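Glycoside transferase (Listeria monocytogenes, PDB 6R2M) probably acts outside the cell as a glycoside hydrolase on exopolysaccharide, although its exact reaction is not settled. Local coordinates at residues A[207-210]-A[211-214]; A[261-264]-A[265-269]; A[242-245]-A[246-250]; A[224-228]-A[229-233]. One frame throughout, in Å; residues are numbered along the deposited sequence.

Contact 1 of 4, residues A[207-210]-A[211-214]; sequences VNMI and DQML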
loop_
_atom_site.group_PDB
_atom_site.type_symbol
_atom_site.label_atom_id
_atom_site.label_comp_id
_atom_site.label_asym_id
_atom_site.label_seq_id
_atom_site.Cartn_x
_atom_site.Cartn_y
_atom_site.Cartn_z
ATOM N N VAL A 207 -8.606 6.230 -15.461
ATOM C CA VAL A 207 -7.922 5.298 -14.569
ATOM C C VAL A 207 -6.921 6.071 -13.726
ATOM O O VAL A 207 -6.310 7.038 -14.194
ATOM C CB VAL A 207 -7.216 4.148 -15.316
ATOM C CG1 VAL A 207 -8.243 3.271 -16.029
ATOM C CG2 VAL A 207 -6.190 4.688 -16.289
ATOM N N ASN A 208 -6.760 5.639 -12.479
ATOM C CA ASN A 208 -5.751 6.172 -11.572
ATOM C C ASN A 208 -4.559 5.216 -11.576
ATOM O O ASN A 208 -4.710 4.037 -11.242
ATOM C CB ASN A 208 -6.349 6.309 -10.171
ATOM C CG ASN A 208 -5.423 6.993 -9.201
ATOM O OD1 ASN A 208 -4.233 6.700 -9.149
ATOM N ND2 ASN A 208 -5.967 7.912 -8.416
ATOM N N MET A 209 -3.381 5.712 -11.970
ATOM C CA MET A 209 -2.251 4.808 -12.162
ATOM C C MET A 209 -1.673 4.278 -10.850
ATOM O O MET A 209 -0.947 3.279 -10.883
ATOM C CB MET A 209 -1.165 5.495 -12.994
ATOM C CG MET A 209 -1.576 5.692 -14.459
ATOM S SD MET A 209 -1.866 4.131 -15.338
ATOM C CE MET A 209 -0.179 3.622 -15.612
ATOM N N ILE A 210 -1.953 4.913 -9.706
ATOM C CA ILE A 210 -1.621 4.271 -8.433
ATOM C C ILE A 210 -2.347 2.939 -8.327
ATOM O O ILE A 210 -1.745 1.898 -8.034
ATOM C CB ILE A 210 -1.986 5.173 -7.239
ATOM C CG1 ILE A 210 -1.141 6.438 -7.253
ATOM C CG2 ILE A 210 -1.812 4.392 -5.926
ATOM C CD1 ILE A 210 -1.499 7.391 -6.103
ATOM N N ASP A 211 -3.657 2.954 -8.555
ATOM C CA ASP A 211 -4.427 1.718 -8.457
ATOM C C ASP A 211 -4.010 0.726 -9.537
ATOM O O ASP A 211 -3.851 -0.472 -9.258
ATOM C CB ASP A 211 -5.914 2.033 -8.534
ATOM C CG ASP A 211 -6.334 3.073 -7.500
ATOM O OD1 ASP A 211 -5.695 3.111 -6.430
ATOM O OD2 ASP A 211 -7.281 3.830 -7.763
ATOM N N GLN A 212 -3.769 1.213 -10.758
ATOM C CA GLN A 212 -3.323 0.325 -11.824
ATOM C C GLN A 212 -1.991 -0.337 -11.479
ATOM O O GLN A 212 -1.811 -1.529 -11.740
ATOM C CB GLN A 212 -3.219 1.085 -13.142
ATOM C CG GLN A 212 -4.566 1.573 -13.702
ATOM C CD GLN A 212 -5.392 0.440 -14.299
ATOM O OE1 GLN A 212 -4.842 -0.431 -14.960
ATOM N NE2 GLN A 212 -6.706 0.453 -14.068
ATOM N N MET A 213 -1.042 0.415 -10.895
ATOM C CA MET A 213 0.247 -0.193 -10.568
ATOM C C MET A 213 0.087 -1.240 -9.477
ATOM O O MET A 213 0.739 -2.290 -9.513
ATOM C CB MET A 213 1.261 0.870 -10.113
ATOM C CG MET A 213 1.830 1.746 -11.224
ATOM S SD MET A 213 2.456 0.845 -12.651
ATOM C CE MET A 213 3.554 -0.344 -11.860
ATOM N N LEU A 214 -0.781 -0.980 -8.499
ATOM C CA LEU A 214 -0.974 -1.971 -7.444
ATOM C C LEU A 214 -1.580 -3.257 -8.008
ATOM O O LEU A 214 -1.197 -4.358 -7.601
ATOM C CB LEU A 214 -1.846 -1.393 -6.332
ATOM C CG LEU A 214 -1.121 -0.322 -5.499
ATOM C CD1 LEU A 214 -2.110 0.404 -4.613
ATOM C CD2 LEU A 214 -0.009 -0.973 -4.665
#
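Asn208 O receives the N-H of Gln212 at 3.0 Å, the first bond of the helix that begins straight after strand 206-208. Asn208 is the N-cap: its OD1 takes Ile210 N at 2.9 Å, in the carbonyl plane. With CG anti to the backbone N, the first torsion (chi1 -174°) carries OD1 to that N-H. Asp211 OD2 comes 3.6 Å from Asn208 CB; amide and carboxylate planes stand 30° apart. Further along, Met209 O accepts from Met213 N and Ile210 O from Leu214 N. The first torsion of Gln212 (chi1 -67°, CG anti to the carbonyl carbon) sets CG 3.5 Å from Asn208 O. The bend at chi2 then brings NE2 past Val207 CG1 at 3.8 Å, the two side chains crossing at about a right angle. The amide end is satisfied elsewhere: OE1 accepts from Phe190 N, and NE2 gives a weak bond to Glu192. Met209 SD sits 4.0 Å from Gln212 CB, and beyond the pair Phe230 of helix 228-241 packs on both. One residue thus serves the helix start twice, through its carbonyl and its side chain, and the nearby Asp211 carboxylate would probably interact favourably with the positive end of the helix dipole.

Contact 2 of 4, residues A[261-264]-A[265-269]; sequences STAV and YAFLT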
loop_
_atom_site.group_PDB
_atom_site.type_symbol
_atom_site.label_atom_id
_atom_site.label_comp_id
_atom_site.label_asym_id
_atom_site.label_seq_id
_atom_site.Cartn_x
_atom_site.Cartn_y
_atom_site.Cartn_z
ATOM N N SER A 261 2.824 11.436 -10.603
ATOM C CA SER A 261 2.537 10.967 -9.252
ATOM C C SER A 261 3.785 10.355 -8.641
ATOM O O SER A 261 4.399 9.467 -9.238
ATOM C CB SER A 261 1.417 9.931 -9.245
ATOM O OG SER A 261 1.487 9.124 -8.063
ATOM N N THR A 262 4.157 10.838 -7.451
ATOM C CA THR A 262 5.279 10.241 -6.734
ATOM C C THR A 262 5.037 8.758 -6.469
ATOM O O THR A 262 5.912 7.920 -6.721
ATOM C CB THR A 262 5.511 11.000 -5.434
ATOM O OG1 THR A 262 5.891 12.343 -5.742
ATOM C CG2 THR A 262 6.620 10.350 -4.629
ATOM N N ALA A 263 3.844 8.412 -5.966
ATOM C CA ALA A 263 3.566 7.012 -5.662
ATOM C C ALA A 263 3.638 6.138 -6.912
ATOM O O ALA A 263 4.132 5.006 -6.850
ATOM C CB ALA A 263 2.205 6.874 -4.979
ATOM N N VAL A 264 3.182 6.657 -8.057
ATOM C CA VAL A 264 3.258 5.900 -9.305
ATOM C C VAL A 264 4.699 5.567 -9.648
ATOM O O VAL A 264 5.013 4.441 -10.038
ATOM C CB VAL A 264 2.570 6.669 -10.442
ATOM C CG1 VAL A 264 2.954 6.044 -11.786
ATOM C CG2 VAL A 264 1.070 6.598 -10.244
ATOM N N TYR A 265 5.611 6.528 -9.486
ATOM C CA TYR A 265 7.006 6.200 -9.782
ATOM C C TYR A 265 7.609 5.263 -8.743
ATOM O O TYR A 265 8.453 4.424 -9.092
ATOM C CB TYR A 265 7.834 7.475 -9.897
ATOM C CG TYR A 265 7.567 8.218 -11.190
ATOM C CD1 TYR A 265 7.507 7.530 -12.399
ATOM C CD2 TYR A 265 7.393 9.598 -11.204
ATOM C CE1 TYR A 265 7.256 8.197 -13.596
ATOM C CE2 TYR A 265 7.155 10.284 -12.406
ATOM C CZ TYR A 265 7.090 9.567 -13.595
ATOM O OH TYR A 265 6.858 10.236 -14.778
ATOM N N ALA A 266 7.200 5.372 -7.474
ATOM C CA ALA A 266 7.684 4.412 -6.485
ATOM C C ALA A 266 7.230 3.000 -6.836
ATOM O O ALA A 266 8.032 2.052 -6.827
ATOM C CB ALA A 266 7.202 4.800 -5.087
ATOM N N PHE A 267 5.960 2.846 -7.216
ATOM C CA PHE A 267 5.458 1.514 -7.540
ATOM C C PHE A 267 5.992 1.016 -8.878
ATOM O O PHE A 267 6.220 -0.185 -9.018
ATOM C CB PHE A 267 3.937 1.509 -7.532
ATOM C CG PHE A 267 3.348 1.790 -6.181
ATOM C CD1 PHE A 267 4.082 1.577 -5.030
ATOM C CD2 PHE A 267 2.067 2.291 -6.072
ATOM C CE1 PHE A 267 3.541 1.855 -3.784
ATOM C CE2 PHE A 267 1.510 2.562 -4.843
ATOM C CZ PHE A 267 2.255 2.346 -3.682
ATOM N N LEU A 268 6.210 1.908 -9.855
ATOM C CA LEU A 268 6.871 1.495 -11.096
ATOM C C LEU A 268 8.273 0.967 -10.831
ATOM O O LEU A 268 8.693 -0.030 -11.431
ATOM C CB LEU A 268 6.949 2.663 -12.071
ATOM C CG LEU A 268 5.718 2.925 -12.909
ATOM C CD1 LEU A 268 5.845 4.300 -13.522
ATOM C CD2 LEU A 268 5.631 1.854 -13.994
ATOM N N THR A 269 9.029 1.654 -9.975
ATOM C CA THR A 269 10.373 1.210 -9.649
ATOM C C THR A 269 10.345 -0.182 -9.030
ATOM O O THR A 269 11.105 -1.067 -9.440
ATOM C CB THR A 269 11.021 2.240 -8.730
ATOM O OG1 THR A 269 11.104 3.481 -9.449
ATOM C CG2 THR A 269 12.410 1.798 -8.303
#
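The first turns of helix 262-274 start at a serine N-cap, and the contact runs from that cap along the helix. Ser261 OG accepts from Val264 N at 3.0 Å, nearly straight at 163°, while the same residue's carbonyl O takes Tyr265 N. From there the i to i+4 pattern of an alpha-helix carries on: Thr262 O to Ala266 N, Ala263 O to Phe267 N and Val264 O to Leu268 N. Side chains follow the same spacing. Val264 CG1, anti to its own nitrogen at chi1 166°, meets Leu268 CD1 at 3.8 Å, the two branches side by side and pointing the same way. Phe267 turns one ring face to Ala263 O, which lies 3.3 Å above the ring plane and offset toward the rim; the nearest ring atom to Ala263 CB is CE2, at 4.4 Å. Ala266 CB rests 3.5 Å from Ala263 O.

Helix 262-274 belongs to a ring of helices, consistent with a domain of the alpha/alpha-barrel type. Helix 209-223 touches Val264, Phe267 and Leu268, helix 278-290 lies against Tyr265 and Ala266, and helix 301-312 meets Ala263, Ala266 and Phe267. Tyr265 leads its ring off the helix, where OH bonds to Glu260 and to Val244 N. One turn on, Tyr265 O accepts two donors from Thr269, the backbone N at 3.0 Å and OG1 at 2.8 Å, arriving from opposite faces of the carbonyl plane. Thr269 OG1 also bonds to the hydroxyl of Thr284, tying the helix to 278-290.

Contact 3 of 4, residues A[242-245]-A[246-250]; sequences GKVY and ARYQR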
loop_
_atom_site.group_PDB
_atom_site.type_symbol
_atom_site.label_atom_id
_atom_site.label_comp_id
_atom_site.label_asym_id
_atom_site.label_seq_id
_atom_site.Cartn_x
_atom_site.Cartn_y
_atom_site.Cartn_z
ATOM N N GLY A 242 9.207 9.554 -21.772
ATOM C CA GLY A 242 10.105 9.629 -20.640
ATOM C C GLY A 242 9.404 9.822 -19.319
ATOM O O GLY A 242 10.031 10.250 -18.346
ATOM N N LYS A 243 8.110 9.523 -19.260
ATOM C CA LYS A 243 7.293 9.704 -18.068
ATOM C C LYS A 243 6.175 8.677 -18.099
ATOM O O LYS A 243 5.846 8.120 -19.150
ATOM C CB LYS A 243 6.659 11.097 -17.984
ATOM C CG LYS A 243 7.615 12.273 -17.969
ATOM C CD LYS A 243 6.812 13.572 -17.966
ATOM C CE LYS A 243 7.713 14.783 -17.889
ATOM N NZ LYS A 243 6.901 16.024 -17.788
ATOM N N VAL A 244 5.558 8.470 -16.939
ATOM C CA VAL A 244 4.253 7.831 -16.845
ATOM C C VAL A 244 3.369 8.764 -16.031
ATOM O O VAL A 244 3.763 9.212 -14.949
ATOM C CB VAL A 244 4.330 6.429 -16.210
ATOM C CG1 VAL A 244 2.925 5.839 -16.031
ATOM C CG2 VAL A 244 5.194 5.482 -17.060
ATOM N N TYR A 245 2.210 9.108 -16.567
ATOM C CA TYR A 245 1.402 10.134 -15.931
ATOM C C TYR A 245 0.518 9.544 -14.838
ATOM O O TYR A 245 0.306 8.330 -14.758
ATOM C CB TYR A 245 0.576 10.860 -16.989
ATOM C CG TYR A 245 1.473 11.664 -17.901
ATOM C CD1 TYR A 245 2.029 12.851 -17.464
ATOM C CD2 TYR A 245 1.791 11.212 -19.173
ATOM C CE1 TYR A 245 2.866 13.594 -18.293
ATOM C CE2 TYR A 245 2.619 11.951 -20.009
ATOM C CZ TYR A 245 3.151 13.133 -19.558
ATOM O OH TYR A 245 3.982 13.864 -20.384
ATOM N N ALA A 246 0.009 10.435 -13.974
ATOM C CA ALA A 246 -0.745 10.006 -12.802
ATOM C C ALA A 246 -2.105 9.424 -13.154
ATOM O O ALA A 246 -2.584 8.523 -12.453
ATOM C CB ALA A 246 -0.923 11.177 -11.840
ATOM N N ARG A 247 -2.760 9.943 -14.193
ATOM C CA ARG A 247 -4.099 9.493 -14.555
ATOM C C ARG A 247 -4.260 9.527 -16.064
ATOM O O ARG A 247 -3.747 10.435 -16.718
ATOM C CB ARG A 247 -5.186 10.370 -13.931
ATOM C CG ARG A 247 -5.281 10.276 -12.422
ATOM C CD ARG A 247 -6.123 11.384 -11.873
ATOM N NE ARG A 247 -6.361 11.224 -10.439
ATOM C CZ ARG A 247 -5.659 11.820 -9.483
ATOM N NH1 ARG A 247 -4.650 12.624 -9.798
ATOM N NH2 ARG A 247 -5.964 11.608 -8.207
ATOM N N TYR A 248 -5.000 8.553 -16.612
ATOM C CA TYR A 248 -5.238 8.489 -18.046
ATOM C C TYR A 248 -6.722 8.350 -18.366
ATOM O O TYR A 248 -7.515 7.817 -17.581
ATOM C CB TYR A 248 -4.491 7.312 -18.695
ATOM C CG TYR A 248 -2.996 7.469 -18.773
ATOM C CD1 TYR A 248 -2.189 7.186 -17.671
ATOM C CD2 TYR A 248 -2.387 7.875 -19.949
ATOM C CE1 TYR A 248 -0.820 7.322 -17.736
ATOM C CE2 TYR A 248 -1.011 8.022 -20.025
ATOM C CZ TYR A 248 -0.237 7.740 -18.913
ATOM O OH TYR A 248 1.129 7.870 -18.967
ATOM N N GLN A 249 -7.089 8.841 -19.544
ATOM C CA GLN A 249 -8.418 8.631 -20.091
ATOM C C GLN A 249 -8.444 7.296 -20.833
ATOM O O GLN A 249 -7.595 7.035 -21.691
ATOM C CB GLN A 249 -8.782 9.789 -21.018
ATOM C CG GLN A 249 -8.821 11.131 -20.312
ATOM C CD GLN A 249 -10.050 11.292 -19.437
ATOM O OE1 GLN A 249 -11.179 11.136 -19.906
ATOM N NE2 GLN A 249 -9.840 11.608 -18.165
ATOM N N ARG A 250 -9.405 6.436 -20.487
ATOM C CA ARG A 250 -9.390 5.090 -21.052
ATOM C C ARG A 250 -9.733 5.077 -22.531
ATOM O O ARG A 250 -9.211 4.242 -23.276
ATOM C CB ARG A 250 -10.359 4.192 -20.303
ATOM C CG ARG A 250 -9.723 3.496 -19.156
ATOM C CD ARG A 250 -10.411 2.188 -18.895
ATOM N NE ARG A 250 -11.860 2.273 -19.051
ATOM C CZ ARG A 250 -12.680 2.855 -18.182
ATOM N NH1 ARG A 250 -12.200 3.418 -17.081
ATOM N NH2 ARG A 250 -13.989 2.862 -18.408
#
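Tyr248 OH takes the N-H of Tyr245 at 2.9 Å, an almost straight bond at 175°, so a phenol three residues ahead satisfies a backbone amide in the loop before strand 247-249. The same oxygen comes in at the edge of the Tyr245 ring, close to its plane, 3.4 Å from CD2. Behind it the phenol carbon CZ of Tyr248 lies 3.8 Å from Tyr245 CB, and the two side chains cross at about a right angle. Tyr245 O approaches the other ring obliquely, 3.3 Å from Tyr248 CE1. On the valine side, Val244 CG1 sits at the edge of the Tyr248 ring, 4.0 Å from OH; chi1 of 176° holds that methyl beside the carbonyl carbon.

The next shell fixes the phenol. Glu237 of helix 228-241 bonds to Tyr248 OH, and Phe233 of the same helix meets the ring edge-to-face. Backbone bonds to strand 206-208, among them Tyr248 with Val207, set the start of the side chain, while Met209 touches both Val244 and Tyr248. Between the two tyrosines, the backbone of Ala246 bonds to Met209 and to Asn259. Gripped by a backbone N-H and by Glu237 OE1, the hydroxyl joins loop and helix through a single atom, and these two bonds hold the phenol oxygen in place.

Contact 4 of 4, residues A[224-228]-A[229-233]; sequences GDVEP and NFDNF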
loop_
_atom_site.group_PDB
_atom_site.type_symbol
_atom_site.label_atom_id
_atom_site.label_comp_id
_atom_site.label_asym_id
_atom_site.label_seq_id
_atom_site.Cartn_x
_atom_site.Cartn_y
_atom_site.Cartn_z
ATOM N N GLY A 224 2.842 -14.937 -11.687
ATOM C CA GLY A 224 4.213 -15.241 -12.049
ATOM C C GLY A 224 4.673 -14.638 -13.353
ATOM O O GLY A 224 5.821 -14.871 -13.760
ATOM N N ASP A 225 3.813 -13.893 -14.028
ATOM C CA ASP A 225 4.148 -13.205 -15.263
ATOM C C ASP A 225 3.403 -11.885 -15.275
ATOM O O ASP A 225 2.391 -11.724 -14.592
ATOM C CB ASP A 225 3.748 -14.005 -16.503
ATOM C CG ASP A 225 4.544 -15.282 -16.671
ATOM O OD1 ASP A 225 4.018 -16.360 -16.320
ATOM O OD2 ASP A 225 5.685 -15.199 -17.164
ATOM N N VAL A 226 3.888 -10.948 -16.076
ATOM C CA VAL A 226 3.211 -9.663 -16.165
ATOM C C VAL A 226 2.028 -9.776 -17.108
ATOM O O VAL A 226 1.999 -10.597 -18.036
ATOM C CB VAL A 226 4.158 -8.532 -16.614
ATOM C CG1 VAL A 226 5.239 -8.270 -15.571
ATOM C CG2 VAL A 226 4.768 -8.837 -17.978
ATOM N N GLU A 227 1.051 -8.917 -16.876
ATOM C CA GLU A 227 -0.020 -8.751 -17.836
ATOM C C GLU A 227 0.584 -7.977 -18.995
ATOM O O GLU A 227 1.044 -6.845 -18.789
ATOM C CB GLU A 227 -1.202 -7.996 -17.220
ATOM C CG GLU A 227 -2.549 -8.424 -17.751
ATOM C CD GLU A 227 -2.822 -7.934 -19.172
ATOM O OE1 GLU A 227 -2.090 -7.060 -19.671
ATOM O OE2 GLU A 227 -3.788 -8.452 -19.788
ATOM N N PRO A 228 0.648 -8.546 -20.205
ATOM C CA PRO A 228 1.477 -7.932 -21.254
ATOM C C PRO A 228 0.900 -6.668 -21.849
ATOM O O PRO A 228 1.668 -5.856 -22.380
ATOM C CB PRO A 228 1.577 -9.040 -22.319
ATOM C CG PRO A 228 0.328 -9.836 -22.133
ATOM C CD PRO A 228 0.075 -9.833 -20.635
ATOM N N ASN A 229 -0.418 -6.476 -21.788
ATOM C CA ASN A 229 -1.013 -5.267 -22.329
ATOM C C ASN A 229 -0.693 -4.072 -21.455
ATOM O O ASN A 229 -0.330 -3.004 -21.957
ATOM C CB ASN A 229 -2.521 -5.449 -22.450
ATOM C CG ASN A 229 -2.863 -6.638 -23.287
ATOM O OD1 ASN A 229 -2.678 -6.598 -24.499
ATOM N ND2 ASN A 229 -3.321 -7.719 -22.653
ATOM N N PHE A 230 -0.822 -4.234 -20.142
ATOM C CA PHE A 230 -0.423 -3.148 -19.264
ATOM C C PHE A 230 1.080 -2.927 -19.316
ATOM O O PHE A 230 1.547 -1.780 -19.294
ATOM C CB PHE A 230 -0.882 -3.429 -17.834
ATOM C CG PHE A 230 -0.691 -2.270 -16.924
ATOM C CD1 PHE A 230 -1.464 -1.130 -17.065
ATOM C CD2 PHE A 230 0.254 -2.327 -15.912
ATOM C CE1 PHE A 230 -1.289 -0.038 -16.205
ATOM C CE2 PHE A 230 0.432 -1.252 -15.055
ATOM C CZ PHE A 230 -0.339 -0.106 -15.202
ATOM N N ASP A 231 1.859 -4.012 -19.360
ATOM C CA ASP A 231 3.306 -3.853 -19.387
ATOM C C ASP A 231 3.732 -3.096 -20.633
ATOM O O ASP A 231 4.564 -2.187 -20.554
ATOM C CB ASP A 231 3.994 -5.214 -19.317
ATOM C CG ASP A 231 5.491 -5.102 -19.086
ATOM O OD1 ASP A 231 5.896 -4.580 -18.033
ATOM O OD2 ASP A 231 6.267 -5.529 -19.966
ATOM N N ASN A 232 3.117 -3.409 -21.780
ATOM C CA ASN A 232 3.457 -2.706 -23.009
ATOM C C ASN A 232 3.080 -1.232 -22.930
ATOM O O ASN A 232 3.832 -0.367 -23.397
ATOM C CB ASN A 232 2.769 -3.352 -24.205
ATOM C CG ASN A 232 2.910 -2.520 -25.461
ATOM O OD1 ASN A 232 1.960 -1.863 -25.893
ATOM N ND2 ASN A 232 4.106 -2.524 -26.043
ATOM N N PHE A 233 1.927 -0.916 -22.340
ATOM C CA PHE A 233 1.567 0.484 -22.169
ATOM C C PHE A 233 2.650 1.221 -21.385
ATOM O O PHE A 233 3.070 2.315 -21.762
ATOM C CB PHE A 233 0.218 0.603 -21.459
ATOM C CG PHE A 233 -0.192 2.020 -21.211
ATOM C CD1 PHE A 233 -0.699 2.785 -22.232
ATOM C CD2 PHE A 233 -0.057 2.583 -19.950
ATOM C CE1 PHE A 233 -1.070 4.108 -22.013
ATOM C CE2 PHE A 233 -0.435 3.906 -19.719
ATOM C CZ PHE A 233 -0.939 4.659 -20.755
#
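Glu227 OE1 accepts Phe230 N at 3.1 Å, met nearly along the C-O axis; this is the stronger of two capping bonds at the start of helix 228-241. The other comes from Asn229 N, 2.8 Å from the same OE1, though at 129° that bond is weak. Its partner oxygen, OE2, takes Asn229 ND2 at 3.0 Å on the syn side, 15° out of the carboxylate plane, while the donor amide is turned so that OE2 lies in its own plane. A second, weak bond from Asn229 ND2 reaches OE1. The glutamate gets there by bending at chi2 (-73°), which brings the carboxylate back to the N-H groups of the first turn; OE2 is also bonded to Ala186 N. Regular helix bonds then take over, Glu227 O with Asp231 N and Pro228 O with Asn232 N.

Packing is lighter. Val226 CG2 touches Asp231 CB at 3.9 Å, and Asp231 CB also rests 3.4 Å from Glu227 O. Asp231 sends its OD1 away to Tyr271 OH and Gln277 NE2, so that end is held by helix 262-274 and the loop after it. Asn232 CB lies 3.3 Å from Pro228 O. Phe233 has the Phe189 ring edge-to-face, and Phe230 meets the ring of Phe190. On the side of helix 209-223, Phe230 packs on Ala216 and Glu227 on Tyr219, so the start of helix 228-241 rests against the helix that precedes it in the chain.

All four contacts are local and follow in series, without nesting or crossing. Contact 1 turns strand 206-208 into helix 209-223; contact 4 rounds the short loop from that helix into 228-241; contact 3 turns the chain back to strand 247-249, which pairs antiparallel with 206-208; and contact 2 starts helix 262-274. Contact 1 touches each of the others: contact 3 through the sheet, with Met209 N probably bonded to Ala246 O, contact 2 through Val264, and contact 4 through the Phe230 ring. Contacts 2 and 3 meet through Leu268 and Val244, and contacts 3 and 4 where the Tyr248 and Phe233 rings meet. Contacts 2 and 4 stay apart, about 6 Å between nearest atoms.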